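Serpin-12 (Manduca sexta, PDB 6CJ7) is a serine protease inhibitor of the serpin family that controls the prophenoloxidase activation system in larval hemolymph. Local coordinates at residues S39-T44 / I370-A375; I92-N97 / K145-I150; N169-K174 / H320-T325. One frame throughout, in Å; residues are numbered along the deposited sequence.

In the fold
All three contacts meet around the central sheet of the serpin fold. Interaction 3 is its parallel strand pair, 169-174 with 320-325; interaction 2, whose centre lies about 7 Å away, belongs to the neighbouring strand 92-97, and A96 O stands 2.8 Å from A170 N where the two join. Interaction 1, about 10 Å from the centre of interaction 3, brings the start of helix 40-51 against the sheet, with S39 N 3.0 Å from H320 NE2. Interactions 1 and 2 are about 15 Å apart between centres and touch through L372 and L93. Residues 332-346, not modelled, follow strand 317-326 and probably hold the inhibitory reactive centre loop.

Interaction 1 (S39-T44 / I370-A375); sequences SPFSIT and IPLFMA
S39 OG makes the one hydrogen bond across this contact, donating to L372 O at 2.6 Å. The donor stands 28° out of the carbonyl plane. With OG anti to its own backbone nitrogen (chi1 173°), the same oxygen also accepts from S42 N at 3.0 Å, an N-H...O angle of 167° making that bond nearly straight. S39 is therefore the N-cap of helix 40-51, and one hydroxyl both closes the helix start and ties it to the C-terminal strand. In serpins this helix start, behind the central sheet, belongs to the shutter region. The receiving chain is irregular here, since L372 and F373 form a classic beta bulge opposite L363. Beside the cap, the P40 ring packs on the strand through CB, CG and CD: its CD lies 3.5 Å from P371 O, a buried oxygen without a polar partner in the model, and its CG meets M374 SD at 3.6 Å. P40 and M374 cross at about a right angle, and the bend at chi3 turns M374 CE away from the ring, leaving SD and CG to meet P40. F41 lies alongside L372, the two pointing the same way, with L372 CD2 3.8 Å from F41 CB. Farther out, I370 CD1 comes obliquely to F41 CD1 at 3.8 Å, while F77 and V80 of helix 70-85 also pack on the F41 ring.

Interaction 2 (I92-N97 / K145-I150); sequences ILKTAN and KTNDKI
K145 and T146 lay their backbone and first side-chain carbons against K94 and A96, where the loop leaving helix 131-145, helix F of the serpin fold, passes over strand 92-102 of the central sheet. No direct hydrogen bond crosses the gap. K145 begins the contact with its CB 3.7 Å from A96 CB and its carbonyl oxygen 3.4 Å from K94 CB. Bends at chi2 and chi3 (-86° and -66°) fold its chain back over the strand, bringing CE to 3.4 Å from T95 O. A water near the tip donates to T95 O; its 2.5 Å approach to K145 NZ is unusually short, and a bond there is doubtful. Next, T146 points CG2 at A96 CB, while its hydroxyl turns away to I142 O of the helix. N147 crosses K94 at about a right angle: its ND2 lies 3.4 Å from K94 CE, and its OD1 approaches I92 CG2 at 3.9 Å. From T146 to K149 the chain forms a type I' turn, closed by K149 N donating to T146 O at 2.9 Å. I150 then lies over the sheet face that carries A170, S321 and V323, while its backbone N donates to T146 OG1 at 3.3 Å.

Interaction 3 (N169-K174 / H320-T325); sequences NAVYFK and HSAVLT
N169 O receives two hydrogen bonds from the neighbouring strand, one from S321 N and one from H320 ND1, arriving from opposite faces of its carbonyl plane. The strands run parallel, axes 4.7 Å apart and N-to-C directions within 2°, and form the middle of the serpin central sheet; this is the seam into which the reactive centre loop inserts in cleaved serpins, so here the sheet is closed. Regular bonds continue the ladder through V171, V323, F173 and T325. Along the H320 side chain, CB lies 3.8 Å from N169 O, and CG anti to the backbone nitrogen (chi1 172°) sets the ring beside that oxygen. ND1 donates to it at 2.8 Å with an N-H...O angle of 161°, nearly in the ring plane. CE1 touches S42 CB and lies 4.3 Å from V171 CG1; CD2 faces I43 CG1; and NE2, at the far tip, bonds to S39 N at the start of helix 40-51. Replacing H320 by an alanine is likely to leave S39 N without its acceptor and N169 O with one donor fewer, and to open a gap beside helix 40-51. Farther along, Y172 brings its ring edge to V323, CD1 meeting CG1 at 3.6 Å, and F173 CD1 lies 3.7 Å from L324 CD1. T325 OG1, bonded to S276, also shares a water with Y172 OH, which lies 2.8 Å from that water's oxygen.

Interaction 1 (S39-T44 / I370-A375)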
loop_
_atom_site.group_PDB
_atom_site.type_symbol
_atom_site.label_atom_id
_atom_site.label_comp_id
_atom_site.label_asym_id
_atom_site.label_seq_id
_atom_site.Cartn_x
_atom_site.Cartn_y
_atom_site.Cartn_z
ATOM N N SER A 39 0.094 0.571 -1.536
ATOM C CA SER A 39 0.397 -0.441 -0.524
ATOM C C SER A 39 1.099 -1.635 -1.149
ATOM O O SER A 39 0.457 -2.391 -1.888
ATOM C CB SER A 39 -0.880 -0.905 0.168
ATOM O OG SER A 39 -0.583 -2.017 1.030
ATOM N N PRO A 40 2.389 -1.872 -0.879
ATOM C CA PRO A 40 3.005 -3.124 -1.353
ATOM C C PRO A 40 2.275 -4.354 -0.857
ATOM O O PRO A 40 2.206 -5.363 -1.577
ATOM C CB PRO A 40 4.437 -3.048 -0.803
ATOM C CG PRO A 40 4.686 -1.554 -0.668
ATOM C CD PRO A 40 3.362 -0.997 -0.202
ATOM N N PHE A 41 1.708 -4.286 0.351
ATOM C CA PHE A 41 0.910 -5.387 0.885
ATOM C C PHE A 41 -0.298 -5.687 -0.009
ATOM O O PHE A 41 -0.487 -6.833 -0.450
ATOM C CB PHE A 41 0.501 -5.038 2.326
ATOM C CG PHE A 41 -0.455 -5.999 2.950
ATOM C CD1 PHE A 41 -0.056 -7.292 3.256
ATOM C CD2 PHE A 41 -1.749 -5.615 3.242
ATOM C CE1 PHE A 41 -0.941 -8.190 3.836
ATOM C CE2 PHE A 41 -2.639 -6.504 3.827
ATOM C CZ PHE A 41 -2.231 -7.790 4.127
ATOM N N SER A 42 -1.103 -4.664 -0.322
ATOM C CA SER A 42 -2.306 -4.882 -1.124
ATOM C C SER A 42 -1.962 -5.376 -2.519
ATOM O O SER A 42 -2.675 -6.213 -3.080
ATOM C CB SER A 42 -3.121 -3.592 -1.254
ATOM O OG SER A 42 -3.450 -3.032 -0.010
ATOM N N ILE A 43 -0.902 -4.833 -3.114
ATOM C CA ILE A 43 -0.552 -5.232 -4.475
ATOM C C ILE A 43 -0.066 -6.676 -4.491
ATOM O O ILE A 43 -0.382 -7.440 -5.411
ATOM C CB ILE A 43 0.490 -4.262 -5.062
ATOM C CG1 ILE A 43 -0.112 -2.870 -5.193
ATOM C CG2 ILE A 43 1.007 -4.777 -6.401
ATOM C CD1 ILE A 43 0.899 -1.781 -5.515
ATOM N N THR A 44 0.699 -7.079 -3.472
ATOM C CA THR A 44 1.142 -8.468 -3.387
ATOM C C THR A 44 -0.035 -9.404 -3.123
ATOM O O THR A 44 -0.119 -10.483 -3.726
ATOM C CB THR A 44 2.218 -8.607 -2.298
ATOM O OG1 THR A 44 3.290 -7.689 -2.558
ATOM C CG2 THR A 44 2.795 -10.019 -2.287
ATOM N N ILE A 370 6.954 -5.869 7.254
ATOM C CA ILE A 370 6.611 -5.582 5.856
ATOM C C ILE A 370 6.148 -4.139 5.735
ATOM O O ILE A 370 5.622 -3.540 6.682
ATOM C CB ILE A 370 5.511 -6.521 5.322
ATOM C CG1 ILE A 370 4.256 -6.455 6.188
ATOM C CG2 ILE A 370 6.008 -7.954 5.196
ATOM C CD1 ILE A 370 3.031 -7.003 5.473
ATOM N N PRO A 371 6.355 -3.544 4.557
ATOM C CA PRO A 371 5.833 -2.196 4.282
ATOM C C PRO A 371 4.378 -2.255 3.843
ATOM O O PRO A 371 4.054 -2.732 2.749
ATOM C CB PRO A 371 6.752 -1.695 3.159
ATOM C CG PRO A 371 7.125 -2.961 2.420
ATOM C CD PRO A 371 7.251 -4.024 3.490
ATOM N N LEU A 372 3.492 -1.765 4.701
ATOM C CA LEU A 372 2.069 -1.714 4.400
ATOM C C LEU A 372 1.713 -0.550 3.494
ATOM O O LEU A 372 0.698 -0.618 2.805
ATOM C CB LEU A 372 1.248 -1.588 5.684
ATOM C CG LEU A 372 1.364 -2.776 6.641
ATOM C CD1 LEU A 372 0.564 -2.504 7.910
ATOM C CD2 LEU A 372 0.854 -4.031 5.956
ATOM N N PHE A 373 2.494 0.525 3.523
ATOM C CA PHE A 373 2.217 1.715 2.731
ATOM C C PHE A 373 3.556 2.332 2.360
ATOM O O PHE A 373 4.475 2.380 3.192
ATOM C CB PHE A 373 1.366 2.707 3.555
ATOM C CG PHE A 373 0.411 3.539 2.780
ATOM C CD1 PHE A 373 0.833 4.712 2.173
ATOM C CD2 PHE A 373 -0.935 3.227 2.754
ATOM C CE1 PHE A 373 -0.068 5.518 1.481
ATOM C CE2 PHE A 373 -1.832 4.012 2.082
ATOM C CZ PHE A 373 -1.402 5.166 1.437
ATOM N N MET A 374 3.671 2.789 1.113
ATOM C CA MET A 374 4.814 3.588 0.680
ATOM C C MET A 374 4.287 4.881 0.081
ATOM O O MET A 374 3.325 4.864 -0.692
ATOM C CB MET A 374 5.693 2.845 -0.335
ATOM C CG MET A 374 6.368 1.620 0.245
ATOM S SD MET A 374 7.424 0.807 -0.957
ATOM C CE MET A 374 8.789 1.970 -1.068
ATOM N N ALA A 375 4.885 6.004 0.463
ATOM C CA ALA A 375 4.434 7.271 -0.097
ATOM C C ALA A 375 5.639 8.121 -0.439
ATOM O O ALA A 375 6.543 8.295 0.386
ATOM C CB ALA A 375 3.516 8.032 0.866
#

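Interaction 2 (I92-N97 / K145-I150)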
loop_
_atom_site.group_PDB
_atom_site.type_symbol
_atom_site.label_atom_id
_atom_site.label_comp_id
_atom_site.label_asym_id
_atom_site.label_seq_id
_atom_site.Cartn_x
_atom_site.Cartn_y
_atom_site.Cartn_z
ATOM N N ILE A 92 -6.062 2.490 13.384
ATOM C CA ILE A 92 -7.101 2.040 12.465
ATOM C C ILE A 92 -6.441 1.590 11.167
ATOM O O ILE A 92 -5.927 2.412 10.403
ATOM C CB ILE A 92 -8.139 3.137 12.207
ATOM C CG1 ILE A 92 -8.826 3.531 13.513
ATOM C CG2 ILE A 92 -9.156 2.661 11.161
ATOM C CD1 ILE A 92 -9.845 4.626 13.356
ATOM N N LEU A 93 -6.457 0.286 10.904
ATOM C CA LEU A 93 -6.046 -0.257 9.616
ATOM C C LEU A 93 -7.238 -1.010 9.051
ATOM O O LEU A 93 -7.702 -1.982 9.662
ATOM C CB LEU A 93 -4.823 -1.169 9.747
ATOM C CG LEU A 93 -4.343 -1.891 8.481
ATOM C CD1 LEU A 93 -3.773 -0.889 7.478
ATOM C CD2 LEU A 93 -3.293 -2.938 8.830
ATOM N N LYS A 94 -7.748 -0.547 7.907
ATOM C CA LYS A 94 -8.925 -1.130 7.278
ATOM C C LYS A 94 -8.537 -1.620 5.894
ATOM O O LYS A 94 -7.996 -0.855 5.091
ATOM C CB LYS A 94 -10.075 -0.123 7.174
ATOM C CG LYS A 94 -10.645 0.349 8.493
ATOM C CD LYS A 94 -11.389 -0.770 9.191
ATOM C CE LYS A 94 -12.106 -0.273 10.432
ATOM N NZ LYS A 94 -12.918 -1.361 11.050
ATOM N N THR A 95 -8.799 -2.895 5.621
ATOM C CA THR A 95 -8.494 -3.457 4.316
ATOM C C THR A 95 -9.784 -3.930 3.664
ATOM O O THR A 95 -10.725 -4.357 4.342
ATOM C CB THR A 95 -7.497 -4.614 4.399
ATOM O OG1 THR A 95 -8.015 -5.629 5.267
ATOM C CG2 THR A 95 -6.155 -4.128 4.928
ATOM N N ALA A 96 -9.833 -3.817 2.342
ATOM C CA ALA A 96 -10.946 -4.355 1.565
ATOM C C ALA A 96 -10.369 -5.099 0.368
ATOM O O ALA A 96 -9.872 -4.476 -0.577
ATOM C CB ALA A 96 -11.903 -3.252 1.114
ATOM N N ASN A 97 -10.434 -6.429 0.415
ATOM C CA ASN A 97 -9.939 -7.290 -0.654
ATOM C C ASN A 97 -11.103 -8.110 -1.192
ATOM O O ASN A 97 -11.862 -8.690 -0.414
ATOM C CB ASN A 97 -8.826 -8.225 -0.144
ATOM C CG ASN A 97 -7.739 -7.481 0.624
ATOM O OD1 ASN A 97 -7.060 -6.622 0.064
ATOM N ND2 ASN A 97 -7.566 -7.827 1.904
ATOM N N LYS A 145 -16.124 -1.136 4.182
ATOM C CA LYS A 145 -14.978 -1.814 4.768
ATOM C C LYS A 145 -13.840 -0.870 5.128
ATOM O O LYS A 145 -12.858 -1.325 5.719
ATOM C CB LYS A 145 -14.438 -2.875 3.801
ATOM C CG LYS A 145 -15.370 -4.060 3.555
ATOM C CD LYS A 145 -15.176 -5.130 4.610
ATOM C CE LYS A 145 -13.793 -5.746 4.499
ATOM N NZ LYS A 145 -13.463 -6.593 5.674
ATOM N N THR A 146 -13.935 0.413 4.762
ATOM C CA THR A 146 -12.826 1.354 4.888
ATOM C C THR A 146 -13.244 2.628 5.616
ATOM O O THR A 146 -12.696 3.705 5.357
ATOM C CB THR A 146 -12.253 1.710 3.515
ATOM O OG1 THR A 146 -13.287 2.298 2.707
ATOM C CG2 THR A 146 -11.673 0.473 2.822
ATOM N N ASN A 147 -14.218 2.528 6.523
ATOM C CA ASN A 147 -14.709 3.688 7.273
ATOM C C ASN A 147 -15.140 4.816 6.331
ATOM O O ASN A 147 -14.943 6.001 6.607
ATOM C CB ASN A 147 -13.653 4.183 8.271
ATOM C CG ASN A 147 -13.550 3.303 9.512
ATOM O OD1 ASN A 147 -12.850 3.653 10.476
ATOM N ND2 ASN A 147 -14.240 2.167 9.502
ATOM N N ASP A 148 -15.707 4.436 5.182
ATOM C CA ASP A 148 -16.178 5.365 4.153
ATOM C C ASP A 148 -15.060 6.218 3.558
ATOM O O ASP A 148 -15.335 7.234 2.917
ATOM C CB ASP A 148 -17.298 6.270 4.683
ATOM C CG ASP A 148 -18.576 5.503 4.961
ATOM O OD1 ASP A 148 -19.133 5.663 6.065
ATOM O OD2 ASP A 148 -19.021 4.735 4.083
ATOM N N LYS A 149 -13.799 5.812 3.730
ATOM C CA LYS A 149 -12.686 6.596 3.209
ATOM C C LYS A 149 -12.416 6.335 1.732
ATOM O O LYS A 149 -11.864 7.199 1.045
ATOM C CB LYS A 149 -11.425 6.309 4.019
ATOM C CG LYS A 149 -11.494 6.862 5.432
ATOM C CD LYS A 149 -11.793 8.350 5.419
ATOM C CE LYS A 149 -11.877 8.900 6.826
ATOM N NZ LYS A 149 -12.670 7.997 7.703
ATOM N N ILE A 150 -12.775 5.163 1.229
ATOM C CA ILE A 150 -12.565 4.808 -0.169
ATOM C C ILE A 150 -13.931 4.434 -0.726
ATOM O O ILE A 150 -14.480 3.378 -0.390
ATOM C CB ILE A 150 -11.549 3.667 -0.322
ATOM C CG1 ILE A 150 -10.212 4.084 0.307
ATOM C CG2 ILE A 150 -11.380 3.279 -1.790
ATOM C CD1 ILE A 150 -9.223 2.942 0.485
HETATM O O HOH W 1 -10.981 -6.935 5.486
#

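Interaction 3 (N169-K174 / H320-T325)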
loop_
_atom_site.group_PDB
_atom_site.type_symbol
_atom_site.label_atom_id
_atom_site.label_comp_id
_atom_site.label_asym_id
_atom_site.label_seq_id
_atom_site.Cartn_x
_atom_site.Cartn_y
_atom_site.Cartn_z
ATOM N N ASN A 169 -8.403 -4.217 -4.202
ATOM C CA ASN A 169 -7.616 -4.318 -2.978
ATOM C C ASN A 169 -7.382 -2.898 -2.504
ATOM O O ASN A 169 -6.694 -2.126 -3.183
ATOM C CB ASN A 169 -6.297 -5.047 -3.211
ATOM C CG ASN A 169 -6.510 -6.483 -3.641
ATOM O OD1 ASN A 169 -6.671 -6.781 -4.839
ATOM N ND2 ASN A 169 -6.544 -7.388 -2.657
ATOM N N ALA A 170 -8.005 -2.550 -1.394
ATOM C CA ALA A 170 -7.978 -1.183 -0.883
ATOM C C ALA A 170 -7.483 -1.198 0.552
ATOM O O ALA A 170 -7.666 -2.179 1.279
ATOM C CB ALA A 170 -9.368 -0.561 -0.971
ATOM N N VAL A 171 -6.840 -0.108 0.966
ATOM C CA VAL A 171 -6.349 -0.040 2.346
ATOM C C VAL A 171 -6.389 1.403 2.829
ATOM O O VAL A 171 -6.073 2.338 2.083
ATOM C CB VAL A 171 -4.937 -0.651 2.475
ATOM C CG1 VAL A 171 -3.924 0.136 1.682
ATOM C CG2 VAL A 171 -4.532 -0.729 3.948
ATOM N N TYR A 172 -6.809 1.572 4.084
ATOM C CA TYR A 172 -6.851 2.869 4.765
ATOM C C TYR A 172 -6.128 2.739 6.092
ATOM O O TYR A 172 -6.376 1.786 6.840
ATOM C CB TYR A 172 -8.296 3.315 5.008
ATOM C CG TYR A 172 -8.453 4.434 6.011
ATOM C CD1 TYR A 172 -8.007 5.712 5.721
ATOM C CD2 TYR A 172 -9.092 4.226 7.223
ATOM C CE1 TYR A 172 -8.164 6.755 6.633
ATOM C CE2 TYR A 172 -9.252 5.262 8.147
ATOM C CZ TYR A 172 -8.789 6.520 7.834
ATOM O OH TYR A 172 -8.953 7.558 8.729
ATOM N N PHE A 173 -5.250 3.692 6.402
ATOM C CA PHE A 173 -4.609 3.706 7.713
ATOM C C PHE A 173 -4.665 5.091 8.328
ATOM O O PHE A 173 -4.318 6.078 7.677
ATOM C CB PHE A 173 -3.139 3.259 7.656
ATOM C CG PHE A 173 -2.485 3.178 9.016
ATOM C CD1 PHE A 173 -1.730 4.236 9.513
ATOM C CD2 PHE A 173 -2.641 2.052 9.802
ATOM C CE1 PHE A 173 -1.139 4.176 10.762
ATOM C CE2 PHE A 173 -2.054 1.977 11.055
ATOM C CZ PHE A 173 -1.294 3.038 11.543
ATOM N N LYS A 174 -5.081 5.153 9.592
ATOM C CA LYS A 174 -4.896 6.335 10.427
ATOM C C LYS A 174 -4.571 5.822 11.817
ATOM O O LYS A 174 -5.404 5.153 12.434
ATOM C CB LYS A 174 -6.147 7.217 10.449
ATOM C CG LYS A 174 -5.892 8.670 10.924
ATOM C CD LYS A 174 -5.768 8.783 12.414
ATOM C CE LYS A 174 -5.307 10.179 12.814
ATOM N NZ LYS A 174 -4.915 10.195 14.241
ATOM N N HIS A 320 -6.598 -0.737 -7.245
ATOM C CA HIS A 320 -6.000 -0.570 -5.930
ATOM C C HIS A 320 -6.241 0.844 -5.425
ATOM O O HIS A 320 -6.092 1.810 -6.168
ATOM C CB HIS A 320 -4.484 -0.850 -5.979
ATOM C CG HIS A 320 -3.764 -0.523 -4.697
ATOM N ND1 HIS A 320 -4.184 -0.974 -3.462
ATOM C CD2 HIS A 320 -2.658 0.228 -4.465
ATOM C CE1 HIS A 320 -3.368 -0.512 -2.526
ATOM N NE2 HIS A 320 -2.425 0.203 -3.108
ATOM N N SER A 321 -6.613 0.966 -4.157
ATOM C CA SER A 321 -6.722 2.277 -3.536
ATOM C C SER A 321 -5.992 2.260 -2.205
ATOM O O SER A 321 -6.035 1.267 -1.473
ATOM C CB SER A 321 -8.175 2.693 -3.318
ATOM O OG SER A 321 -8.228 3.976 -2.690
ATOM N N ALA A 322 -5.347 3.380 -1.883
ATOM C CA ALA A 322 -4.551 3.478 -0.665
ATOM C C ALA A 322 -4.754 4.861 -0.074
ATOM O O ALA A 322 -4.606 5.859 -0.784
ATOM C CB ALA A 322 -3.063 3.246 -0.957
ATOM N N VAL A 323 -5.106 4.926 1.211
ATOM C CA VAL A 323 -5.305 6.200 1.906
ATOM C C VAL A 323 -4.496 6.166 3.195
ATOM O O VAL A 323 -4.663 5.254 4.009
ATOM C CB VAL A 323 -6.788 6.474 2.228
ATOM C CG1 VAL A 323 -6.917 7.769 3.036
ATOM C CG2 VAL A 323 -7.630 6.566 0.956
ATOM N N LEU A 324 -3.643 7.174 3.398
ATOM C CA LEU A 324 -2.858 7.295 4.624
ATOM C C LEU A 324 -3.014 8.714 5.144
ATOM O O LEU A 324 -2.794 9.676 4.400
ATOM C CB LEU A 324 -1.378 7.003 4.375
ATOM C CG LEU A 324 -0.441 7.305 5.538
ATOM C CD1 LEU A 324 -0.711 6.310 6.669
ATOM C CD2 LEU A 324 1.011 7.233 5.072
ATOM N N THR A 325 -3.383 8.845 6.414
ATOM C CA THR A 325 -3.582 10.146 7.045
ATOM C C THR A 325 -2.748 10.190 8.310
ATOM O O THR A 325 -2.773 9.241 9.096
ATOM C CB THR A 325 -5.059 10.389 7.401
ATOM O OG1 THR A 325 -5.860 10.296 6.215
ATOM C CG2 THR A 325 -5.249 11.760 8.023
HETATM O O HOH W 2 -8.559 10.090 7.625
#